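Local atomic coordinates of peroxisomal acyl-CoA oxidase 1A (Solanum lycopersicum, PDB entry 2FON), a protein that probably catalyses, as an FAD-dependent peroxisomal acyl-CoA oxidase, the oxidation of acyl-CoA to 2-trans-enoyl-CoA with reduction of oxygen to hydrogen peroxide. Residues B[115-120]-B[149-154]; B[571-576]-B[613-618]; B[578-583]-B[609-614]. All blocks are in the same frame, centred on the assembly; numbering follows the deposited sequence.

Contact 1 (B[115-120]-B[149-154]); sequences PAFTDL and QIIGCY. With FAD (flavin-adenine dinucleotide), chain E.
Phe117 and Ile151 form the tightly packed part of this contact: CD1 of the Phe117 ring lies 3.6 Å from CG2 of Ile151, and CE1 of Phe117 reaches CD1 of Ile151 at 4.2 Å. CD1 and CE1 of Phe117 thus meet both branches of the isoleucine, the two side chains running oblique to each other. With chi1 at 68°, CG of Phe117 sits between its backbone N and carbonyl carbon, which turns the ring toward Ile151, in the loop just before strand 152-155. Thr118 CG2 lies 3.5 Å above one face of this ring, offset toward its rim. Both Phe117 and Ile151 are buried, and Ile670 of the second subunit packs on the pair.

Toward the flavin the contact is looser. Leu120 approaches the strand with backbone rather than side chain, its C lying 4.2 Å from Gly152 O, and its CD2 branch turns to O4 of FAD. The backbone O of Tyr154 accepts a hydrogen bond from N3 of the isoalloxazine ring at 3.0 Å, with an N-H...O angle of 151°. FAD O2 lies in the plane of the Tyr154 ring, at its edge, 3.9 Å from Tyr154 CD2. Leu120 and Tyr154, which line the flavin pocket, keep some exposure, unlike the buried Phe117 and Ile151. The side chain of Leu120 is also about 9 Å from that of Glu443, the predicted proton acceptor.

The contact joins the start of helix 118-132 to strand 152-155, as expected for the seam between the N-terminal helices and the beta domain in the acyl-CoA oxidase fold. Phe117 rests on Leu85 and Ala88 of helix 77-97, Tyr154 leans on Met124 and Ala128 of helix 118-132, and strand 152-155 runs parallel to strand 204-213.

Contact 2 (B[571-576]-B[613-618]); sequences LEVLCG and SQLRPN
The amide of Gln614 is the flat group that touches across this contact: its OE1 comes within 4.1 Å of Val573 CG2, with the two side chains oblique, a van der Waals contact at the exposed margin. A second amide, that of Asn618, folds back on its own segment, where ND2 makes a weak hydrogen bond of 3.5 Å to Leu615 O just as the helix ends.

Beneath these groups the contact is wholly apolar. Leu615 CD1 enters between two side chains of the facing helix, 3.8 Å from Val573 CG1 and 3.9 Å from Leu574 CD2. Leu574 and Leu615 meet at about a right angle, while Leu615 CD2 lies 4.0 Å from Leu574 CD2. Leu615 carries CG opposite its backbone N (chi1 -164°), a rotation that directs both methyls at the opposing helix. Gln570 and Ile577 also touch Leu615.

This is plain packing, far from the flavin site. Helix 567-585 and the last turn of helix 598-615 lie antiparallel, with helix 347-380 meeting both through Phe354 and Tyr361, and helix 535-558 reached by Leu574 through Tyr554.

Contact 3 (B[578-583]-B[609-614]); sequences YSLFIL and RALYSQ
Phe581 meets Tyr612 at the edge of its ring: Tyr612 OH lies near the plane of the phenylalanine, 3.8 Å from Phe581 CD2. The hydroxyl thus faces the rim carbons of the ring and not its pi face, and the two side chains slant across one another. The other touch is between methyls, Leu580 CD1 and Leu611 CD1, 4.4 Å apart, a looser approach between two buried leucines that point at each other. Only a small surface is buried here, because the helices are well separated: the nearest CA atoms, those of Leu580 and Leu611, lie 9.6 Å apart, and side chains must bridge the gap.

The next shell fixes these ends. Tyr612 projects with CG anti to its carbonyl carbon (chi1 -68°), and its far end thereby comes nearer to the opposing helix although CB starts off across it. There OH is hydrogen-bonded to Asn351 OD1, so the same oxygen that abuts the Phe581 edge has its polar partner on helix 347-380. Phe581 in turn packs on Asn351 and Pro355 of the same helix, and its side chain is about 7 Å from that of Arg352, a residue of the FAD site. Ile577, just before this segment on helix 567-585, touches both Leu611 and Tyr612.

Further out, the far side of helix 567-585 lies against helix 535-558 through Tyr578, which packs on Val550 and Val551. Ser579 OG is hydrogen-bonded to Cys575 O and Gly576 O within its own helix. An antiparallel helix pair of this kind, laid over helix 347-380, belongs to the C-terminal helical domain that acyl-CoA oxidases add to the acyl-CoA dehydrogenase fold.

From the N terminus, contact 1 comes first, closing a mostly helical loop of 28 residues that brings the start of helix 118-132 back to strand 152-155. The chain then runs on to the C-terminal helices, where contacts 2 and 3 open on helix 567-585 and return to helix 598-615. Contact 3 opens inside the loop of contact 2 and ends on an overlapping part of helix 598-615, sharing Ser613 and Gln614. Their centres are 8 Å apart, and Leu611 CD1 packs 3.7 Å from Gly576 C. Contact 1 is on the opposite side of the chain's centre from the other two, its centre about 42 Å from that of contact 2.

Contact 1 (B[115-120]-B[149-154])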
loop_
_atom_site.group_PDB
_atom_site.type_symbol
_atom_site.label_atom_id
_atom_site.label_comp_id
_atom_site.label_asym_id
_atom_site.label_seq_id
_atom_site.Cartn_x
_atom_site.Cartn_y
_atom_site.Cartn_z
ATOM N N PRO B 115 -14.183 4.027 13.369
ATOM C CA PRO B 115 -15.348 3.896 12.491
ATOM C C PRO B 115 -16.514 3.234 13.246
ATOM O O PRO B 115 -16.303 2.295 14.021
ATOM C CB PRO B 115 -14.840 2.959 11.371
ATOM C CG PRO B 115 -13.329 3.090 11.400
ATOM C CD PRO B 115 -13.022 3.270 12.873
ATOM N N ALA B 116 -17.731 3.732 13.059
ATOM C CA ALA B 116 -18.920 3.151 13.685
ATOM C C ALA B 116 -20.129 3.682 12.964
ATOM O O ALA B 116 -20.033 4.707 12.276
ATOM C CB ALA B 116 -18.981 3.566 15.158
ATOM N N PHE B 117 -21.273 3.043 13.170
ATOM C CA PHE B 117 -22.559 3.425 12.564
ATOM C C PHE B 117 -22.879 4.921 12.636
ATOM O O PHE B 117 -23.375 5.497 11.658
ATOM C CB PHE B 117 -23.711 2.623 13.205
ATOM C CG PHE B 117 -23.967 2.964 14.637
ATOM C CD1 PHE B 117 -25.039 3.820 14.995
ATOM C CD2 PHE B 117 -23.139 2.474 15.642
ATOM C CE1 PHE B 117 -25.299 4.160 16.321
ATOM C CE2 PHE B 117 -23.391 2.838 17.003
ATOM C CZ PHE B 117 -24.473 3.675 17.329
ATOM N N THR B 118 -22.602 5.564 13.773
ATOM C CA THR B 118 -22.891 6.982 13.894
ATOM C C THR B 118 -22.376 7.805 12.668
ATOM O O THR B 118 -23.023 8.738 12.182
ATOM C CB THR B 118 -22.448 7.554 15.300
ATOM O OG1 THR B 118 -21.138 7.104 15.645
ATOM C CG2 THR B 118 -23.383 7.083 16.373
ATOM N N ASP B 119 -21.237 7.407 12.139
ATOM C CA ASP B 119 -20.742 7.970 10.897
ATOM C C ASP B 119 -21.749 7.947 9.730
ATOM O O ASP B 119 -21.886 8.944 9.038
ATOM C CB ASP B 119 -19.428 7.282 10.479
ATOM C CG ASP B 119 -18.233 7.578 11.463
ATOM O OD1 ASP B 119 -18.210 8.672 12.177
ATOM O OD2 ASP B 119 -17.317 6.685 11.496
ATOM N N LEU B 120 -22.468 6.845 9.521
ATOM C CA LEU B 120 -23.439 6.819 8.428
ATOM C C LEU B 120 -24.811 7.497 8.720
ATOM O O LEU B 120 -25.416 8.198 7.837
ATOM C CB LEU B 120 -23.546 5.407 7.859
ATOM C CG LEU B 120 -22.178 5.384 7.154
ATOM C CD1 LEU B 120 -21.134 4.377 7.732
ATOM C CD2 LEU B 120 -22.272 5.383 5.595
ATOM N N GLN B 149 -33.977 8.522 18.120
ATOM C CA GLN B 149 -35.040 7.556 18.390
ATOM C C GLN B 149 -35.095 6.526 17.263
ATOM O O GLN B 149 -35.846 5.572 17.352
ATOM C CB GLN B 149 -36.399 8.224 18.551
ATOM C CG GLN B 149 -36.543 9.098 19.849
ATOM C CD GLN B 149 -37.599 10.176 19.727
ATOM O OE1 GLN B 149 -38.732 9.923 19.304
ATOM N NE2 GLN B 149 -37.222 11.391 20.066
ATOM N N ILE B 150 -34.304 6.723 16.203
ATOM C CA ILE B 150 -34.125 5.725 15.162
ATOM C C ILE B 150 -32.703 5.800 14.692
ATOM O O ILE B 150 -32.087 6.830 14.789
ATOM C CB ILE B 150 -35.039 5.921 13.928
ATOM C CG1 ILE B 150 -34.615 7.154 13.120
ATOM C CG2 ILE B 150 -36.545 5.911 14.304
ATOM C CD1 ILE B 150 -35.408 7.289 11.799
ATOM N N ILE B 151 -32.182 4.695 14.180
ATOM C CA ILE B 151 -30.829 4.681 13.718
ATOM C C ILE B 151 -30.790 4.145 12.309
ATOM O O ILE B 151 -31.199 3.019 12.038
ATOM C CB ILE B 151 -29.930 3.911 14.634
ATOM C CG1 ILE B 151 -29.885 4.621 15.978
ATOM C CG2 ILE B 151 -28.548 3.856 14.032
ATOM C CD1 ILE B 151 -29.381 3.770 17.143
ATOM N N GLY B 152 -30.314 4.999 11.418
ATOM C CA GLY B 152 -30.464 4.790 10.022
ATOM C C GLY B 152 -29.124 4.650 9.359
ATOM O O GLY B 152 -28.136 5.237 9.825
ATOM N N CYS B 153 -29.087 3.851 8.292
ATOM C CA CYS B 153 -27.942 3.740 7.440
ATOM C C CYS B 153 -28.379 4.004 5.968
ATOM O O CYS B 153 -29.565 4.307 5.714
ATOM C CB CYS B 153 -27.396 2.338 7.605
ATOM S SG CYS B 153 -28.601 1.091 7.054
ATOM N N TYR B 154 -27.449 3.843 5.006
ATOM C CA TYR B 154 -27.679 4.171 3.580
ATOM C C TYR B 154 -27.337 2.993 2.668
ATOM O O TYR B 154 -26.183 2.741 2.359
ATOM C CB TYR B 154 -26.830 5.379 3.246
ATOM C CG TYR B 154 -26.823 5.903 1.824
ATOM C CD1 TYR B 154 -27.512 7.060 1.513
ATOM C CD2 TYR B 154 -26.025 5.328 0.818
ATOM C CE1 TYR B 154 -27.476 7.609 0.228
ATOM C CE2 TYR B 154 -25.978 5.884 -0.485
ATOM C CZ TYR B 154 -26.711 7.031 -0.758
ATOM O OH TYR B 154 -26.742 7.641 -2.003
HETATM P PA FAD E . -16.318 -1.602 -9.277
HETATM O O1A FAD E . -17.042 -0.496 -9.936
HETATM O O2A FAD E . -17.008 -2.933 -9.406
HETATM O O5B FAD E . -14.857 -1.584 -9.850
HETATM C C5B FAD E . -14.156 -2.796 -9.950
HETATM C C4B FAD E . -12.913 -2.538 -10.818
HETATM O O4B FAD E . -13.343 -2.302 -12.130
HETATM C C3B FAD E . -12.180 -1.267 -10.393
HETATM O O3B FAD E . -10.860 -1.491 -10.703
HETATM C C2B FAD E . -12.751 -0.190 -11.267
HETATM O O2B FAD E . -11.881 0.838 -11.599
HETATM C C1B FAD E . -12.992 -1.002 -12.525
HETATM N N9A FAD E . -14.077 -0.429 -13.290
HETATM C C8A FAD E . -15.397 -0.418 -12.967
HETATM N N7A FAD E . -16.040 0.263 -13.925
HETATM C C5A FAD E . -15.146 0.667 -14.851
HETATM C C6A FAD E . -15.268 1.349 -16.063
HETATM N N6A FAD E . -16.474 1.770 -16.497
HETATM N N1A FAD E . -14.133 1.590 -16.805
HETATM C C2A FAD E . -12.906 1.197 -16.352
HETATM N N3A FAD E . -12.801 0.504 -15.167
HETATM C C4A FAD E . -13.899 0.242 -14.441
HETATM N N1 FAD E . -22.015 1.530 -0.086
HETATM C C2 FAD E . -23.205 2.043 0.409
HETATM O O2 FAD E . -24.169 2.109 -0.349
HETATM N N3 FAD E . -23.306 2.490 1.726
HETATM C C4 FAD E . -22.198 2.408 2.550
HETATM O O4 FAD E . -22.281 2.765 3.716
HETATM C C4X FAD E . -20.987 1.885 2.069
HETATM N N5 FAD E . -19.866 1.761 2.888
HETATM C C5X FAD E . -18.707 1.232 2.366
HETATM C C6 FAD E . -17.625 1.098 3.193
HETATM C C7 FAD E . -16.489 0.519 2.701
HETATM C C7M FAD E . -15.378 0.443 3.682
HETATM C C8 FAD E . -16.403 0.078 1.369
HETATM C C8M FAD E . -15.156 -0.524 0.766
HETATM C C9 FAD E . -17.488 0.227 0.533
HETATM C C9A FAD E . -18.649 0.802 1.040
HETATM N N10 FAD E . -19.776 0.936 0.248
HETATM C C10 FAD E . -20.923 1.448 0.750
HETATM C "C1'" FAD E . -19.797 0.533 -1.199
HETATM C "C2'" FAD E . -18.894 1.602 -1.829
HETATM O "O2'" FAD E . -19.453 2.853 -1.629
HETATM C "C3'" FAD E . -18.658 1.559 -3.326
HETATM O "O3'" FAD E . -19.822 1.849 -4.061
HETATM C "C4'" FAD E . -18.011 0.291 -3.794
HETATM O "O4'" FAD E . -16.729 0.159 -3.155
HETATM C "C5'" FAD E . -17.899 0.491 -5.275
HETATM O "O5'" FAD E . -16.886 -0.441 -5.552
HETATM P P FAD E . -17.064 -1.638 -6.563
HETATM O O1P FAD E . -16.731 -2.913 -5.876
HETATM O O2P FAD E . -18.377 -1.620 -7.309
HETATM O O3P FAD E . -16.032 -1.209 -7.725
#

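Contact 2 (B[571-576]-B[613-618])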
loop_
_atom_site.group_PDB
_atom_site.type_symbol
_atom_site.label_atom_id
_atom_site.label_comp_id
_atom_site.label_asym_id
_atom_site.label_seq_id
_atom_site.Cartn_x
_atom_site.Cartn_y
_atom_site.Cartn_z
ATOM N N LEU B 571 5.081 28.469 3.675
ATOM C CA LEU B 571 3.999 27.906 2.865
ATOM C C LEU B 571 4.347 27.989 1.414
ATOM O O LEU B 571 3.973 27.096 0.664
ATOM C CB LEU B 571 2.642 28.569 3.115
ATOM C CG LEU B 571 1.935 28.164 4.411
ATOM C CD1 LEU B 571 0.639 28.926 4.580
ATOM C CD2 LEU B 571 1.712 26.685 4.390
ATOM N N GLU B 572 5.092 29.030 1.039
ATOM C CA GLU B 572 5.703 29.095 -0.288
ATOM C C GLU B 572 6.668 27.952 -0.554
ATOM O O GLU B 572 6.612 27.308 -1.596
ATOM C CB GLU B 572 6.402 30.408 -0.485
ATOM C CG GLU B 572 5.520 31.391 -1.176
ATOM C CD GLU B 572 5.633 32.805 -0.589
ATOM O OE1 GLU B 572 6.761 33.391 -0.615
ATOM O OE2 GLU B 572 4.589 33.331 -0.118
ATOM N N VAL B 573 7.551 27.699 0.397
ATOM C CA VAL B 573 8.422 26.567 0.293
ATOM C C VAL B 573 7.568 25.296 0.003
ATOM O O VAL B 573 7.919 24.465 -0.878
ATOM C CB VAL B 573 9.249 26.410 1.585
ATOM C CG1 VAL B 573 9.845 25.040 1.672
ATOM C CG2 VAL B 573 10.324 27.425 1.668
ATOM N N LEU B 574 6.441 25.149 0.719
ATOM C CA LEU B 574 5.614 23.956 0.535
ATOM C C LEU B 574 4.986 23.928 -0.845
ATOM O O LEU B 574 4.863 22.894 -1.477
ATOM C CB LEU B 574 4.590 23.803 1.652
ATOM C CG LEU B 574 5.220 23.275 2.953
ATOM C CD1 LEU B 574 4.237 23.246 4.122
ATOM C CD2 LEU B 574 5.850 21.926 2.736
ATOM N N CYS B 575 4.649 25.095 -1.344
ATOM C CA CYS B 575 4.080 25.192 -2.676
ATOM C C CYS B 575 5.011 24.653 -3.741
ATOM O O CYS B 575 4.601 23.865 -4.604
ATOM C CB CYS B 575 3.758 26.632 -3.036
ATOM S SG CYS B 575 2.689 26.557 -4.436
ATOM N N GLY B 576 6.262 25.100 -3.647
ATOM C CA GLY B 576 7.272 24.822 -4.632
ATOM C C GLY B 576 7.509 23.351 -4.653
ATOM O O GLY B 576 7.605 22.746 -5.728
ATOM N N SER B 613 16.408 21.277 1.400
ATOM C CA SER B 613 17.384 21.788 2.380
ATOM C C SER B 613 16.844 22.904 3.255
ATOM O O SER B 613 17.226 23.005 4.405
ATOM C CB SER B 613 18.648 22.295 1.701
ATOM O OG SER B 613 19.383 21.208 1.197
ATOM N N GLN B 614 15.977 23.756 2.703
ATOM C CA GLN B 614 15.369 24.800 3.516
ATOM C C GLN B 614 14.211 24.257 4.341
ATOM O O GLN B 614 14.074 24.607 5.496
ATOM C CB GLN B 614 14.985 26.059 2.723
ATOM C CG GLN B 614 14.973 25.923 1.204
ATOM C CD GLN B 614 15.059 27.294 0.469
ATOM O OE1 GLN B 614 14.183 28.191 0.626
ATOM N NE2 GLN B 614 16.099 27.445 -0.346
ATOM N N LEU B 615 13.385 23.385 3.784
ATOM C CA LEU B 615 12.334 22.807 4.595
ATOM C C LEU B 615 12.950 22.170 5.828
ATOM O O LEU B 615 12.546 22.530 6.922
ATOM C CB LEU B 615 11.471 21.790 3.834
ATOM C CG LEU B 615 10.142 21.485 4.553
ATOM C CD1 LEU B 615 9.236 22.670 4.587
ATOM C CD2 LEU B 615 9.383 20.427 3.880
ATOM N N ARG B 616 13.934 21.275 5.643
ATOM C CA ARG B 616 14.649 20.583 6.729
ATOM C C ARG B 616 14.566 21.184 8.146
ATOM O O ARG B 616 14.068 20.538 9.072
ATOM C CB ARG B 616 16.120 20.317 6.382
ATOM C CG ARG B 616 16.897 19.728 7.528
ATOM C CD ARG B 616 16.217 18.484 8.077
ATOM N NE ARG B 616 16.958 17.859 9.176
ATOM C CZ ARG B 616 16.702 17.984 10.488
ATOM N NH1 ARG B 616 15.699 18.733 10.917
ATOM N NH2 ARG B 616 17.450 17.332 11.378
ATOM N N PRO B 617 15.045 22.397 8.339
ATOM C CA PRO B 617 14.964 22.843 9.710
ATOM C C PRO B 617 13.564 22.930 10.229
ATOM O O PRO B 617 13.389 22.965 11.401
ATOM C CB PRO B 617 15.536 24.268 9.658
ATOM C CG PRO B 617 16.360 24.331 8.386
ATOM C CD PRO B 617 15.653 23.397 7.446
ATOM N N ASN B 618 12.562 22.985 9.381
ATOM C CA ASN B 618 11.191 23.275 9.851
ATOM C C ASN B 618 10.212 22.124 9.910
ATOM O O ASN B 618 9.132 22.256 10.497
ATOM C CB ASN B 618 10.556 24.423 9.020
ATOM C CG ASN B 618 11.365 25.702 9.078
ATOM O OD1 ASN B 618 11.115 26.608 9.896
ATOM N ND2 ASN B 618 12.366 25.767 8.228
#

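Contact 3 (B[578-583]-B[609-614])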
loop_
_atom_site.group_PDB
_atom_site.type_symbol
_atom_site.label_atom_id
_atom_site.label_comp_id
_atom_site.label_asym_id
_atom_site.label_seq_id
_atom_site.Cartn_x
_atom_site.Cartn_y
_atom_site.Cartn_z
ATOM N N TYR B 578 5.586 20.944 -3.694
ATOM C CA TYR B 578 4.539 20.070 -4.235
ATOM C C TYR B 578 4.574 20.108 -5.766
ATOM O O TYR B 578 4.514 19.086 -6.428
ATOM C CB TYR B 578 3.177 20.405 -3.683
ATOM C CG TYR B 578 2.072 19.663 -4.360
ATOM C CD1 TYR B 578 1.656 18.418 -3.885
ATOM C CD2 TYR B 578 1.388 20.228 -5.445
ATOM C CE1 TYR B 578 0.634 17.755 -4.485
ATOM C CE2 TYR B 578 0.328 19.548 -6.074
ATOM C CZ TYR B 578 -0.028 18.309 -5.599
ATOM O OH TYR B 578 -1.054 17.582 -6.209
ATOM N N SER B 579 4.761 21.279 -6.327
ATOM C CA SER B 579 4.582 21.387 -7.738
ATOM C C SER B 579 5.831 20.949 -8.462
ATOM O O SER B 579 5.769 20.420 -9.580
ATOM C CB SER B 579 4.190 22.805 -8.096
ATOM O OG SER B 579 4.985 23.696 -7.366
ATOM N N LEU B 580 6.975 21.124 -7.828
ATOM C CA LEU B 580 8.184 20.630 -8.464
ATOM C C LEU B 580 8.389 19.160 -8.238
ATOM O O LEU B 580 9.026 18.492 -9.042
ATOM C CB LEU B 580 9.400 21.442 -8.047
ATOM C CG LEU B 580 9.192 22.906 -8.464
ATOM C CD1 LEU B 580 10.337 23.731 -8.033
ATOM C CD2 LEU B 580 8.935 23.066 -9.977
ATOM N N PHE B 581 7.822 18.607 -7.175
ATOM C CA PHE B 581 7.925 17.149 -7.011
ATOM C C PHE B 581 7.143 16.528 -8.116
ATOM O O PHE B 581 7.576 15.548 -8.708
ATOM C CB PHE B 581 7.355 16.626 -5.692
ATOM C CG PHE B 581 7.343 15.128 -5.614
ATOM C CD1 PHE B 581 6.190 14.409 -5.904
ATOM C CD2 PHE B 581 8.502 14.425 -5.289
ATOM C CE1 PHE B 581 6.187 12.974 -5.847
ATOM C CE2 PHE B 581 8.506 13.009 -5.189
ATOM C CZ PHE B 581 7.348 12.287 -5.475
ATOM N N ILE B 582 5.978 17.105 -8.362
ATOM C CA ILE B 582 5.072 16.567 -9.316
ATOM C C ILE B 582 5.740 16.723 -10.698
ATOM O O ILE B 582 5.757 15.769 -11.522
ATOM C CB ILE B 582 3.702 17.285 -9.236
ATOM C CG1 ILE B 582 2.985 17.023 -7.896
ATOM C CG2 ILE B 582 2.807 16.831 -10.351
ATOM C CD1 ILE B 582 2.617 15.469 -7.562
ATOM N N LEU B 583 6.326 17.901 -10.939
ATOM C CA LEU B 583 6.911 18.159 -12.241
ATOM C C LEU B 583 7.987 17.127 -12.562
ATOM O O LEU B 583 8.080 16.683 -13.697
ATOM C CB LEU B 583 7.440 19.577 -12.350
ATOM C CG LEU B 583 8.091 19.964 -13.685
ATOM C CD1 LEU B 583 7.868 21.438 -14.026
ATOM C CD2 LEU B 583 9.597 19.601 -13.733
ATOM N N ARG B 609 15.798 20.311 -4.835
ATOM C CA ARG B 609 16.809 19.869 -3.909
ATOM C C ARG B 609 17.050 20.984 -2.898
ATOM O O ARG B 609 17.000 20.746 -1.696
ATOM C CB ARG B 609 18.080 19.525 -4.652
ATOM C CG ARG B 609 18.837 18.403 -4.041
ATOM C CD ARG B 609 20.191 18.303 -4.715
ATOM N NE ARG B 609 19.987 17.833 -6.077
ATOM C CZ ARG B 609 20.336 18.492 -7.174
ATOM N NH1 ARG B 609 20.966 19.661 -7.086
ATOM N NH2 ARG B 609 20.068 17.961 -8.363
ATOM N N ALA B 610 17.274 22.199 -3.401
ATOM C CA ALA B 610 17.370 23.417 -2.584
ATOM C C ALA B 610 16.203 23.511 -1.593
ATOM O O ALA B 610 16.412 23.773 -0.403
ATOM C CB ALA B 610 17.429 24.664 -3.482
ATOM N N LEU B 611 14.987 23.249 -2.076
ATOM C CA LEU B 611 13.810 23.421 -1.244
ATOM C C LEU B 611 13.791 22.437 -0.072
ATOM O O LEU B 611 13.485 22.816 1.057
ATOM C CB LEU B 611 12.531 23.365 -2.063
ATOM C CG LEU B 611 12.246 24.571 -2.954
ATOM C CD1 LEU B 611 10.964 24.323 -3.730
ATOM C CD2 LEU B 611 12.171 25.902 -2.192
ATOM N N TYR B 612 14.148 21.183 -0.341
ATOM C CA TYR B 612 14.312 20.198 0.703
ATOM C C TYR B 612 15.263 20.744 1.794
ATOM O O TYR B 612 14.950 20.697 2.974
ATOM C CB TYR B 612 14.822 18.864 0.120
ATOM C CG TYR B 612 13.885 18.061 -0.773
ATOM C CD1 TYR B 612 14.404 17.195 -1.711
ATOM C CD2 TYR B 612 12.507 18.141 -0.670
ATOM C CE1 TYR B 612 13.598 16.424 -2.549
ATOM C CE2 TYR B 612 11.667 17.382 -1.515
ATOM C CZ TYR B 612 12.242 16.521 -2.468
ATOM O OH TYR B 612 11.481 15.722 -3.319
ATOM N N SER B 613 16.408 21.277 1.400
ATOM C CA SER B 613 17.384 21.788 2.380
ATOM C C SER B 613 16.844 22.904 3.255
ATOM O O SER B 613 17.226 23.005 4.405
ATOM C CB SER B 613 18.648 22.295 1.701
ATOM O OG SER B 613 19.383 21.208 1.197
ATOM N N GLN B 614 15.977 23.756 2.703
ATOM C CA GLN B 614 15.369 24.800 3.516
ATOM C C GLN B 614 14.211 24.257 4.341
ATOM O O GLN B 614 14.074 24.607 5.496
ATOM C CB GLN B 614 14.985 26.059 2.723
ATOM C CG GLN B 614 14.973 25.923 1.204
ATOM C CD GLN B 614 15.059 27.294 0.469
ATOM O OE1 GLN B 614 14.183 28.191 0.626
ATOM N NE2 GLN B 614 16.099 27.445 -0.346
#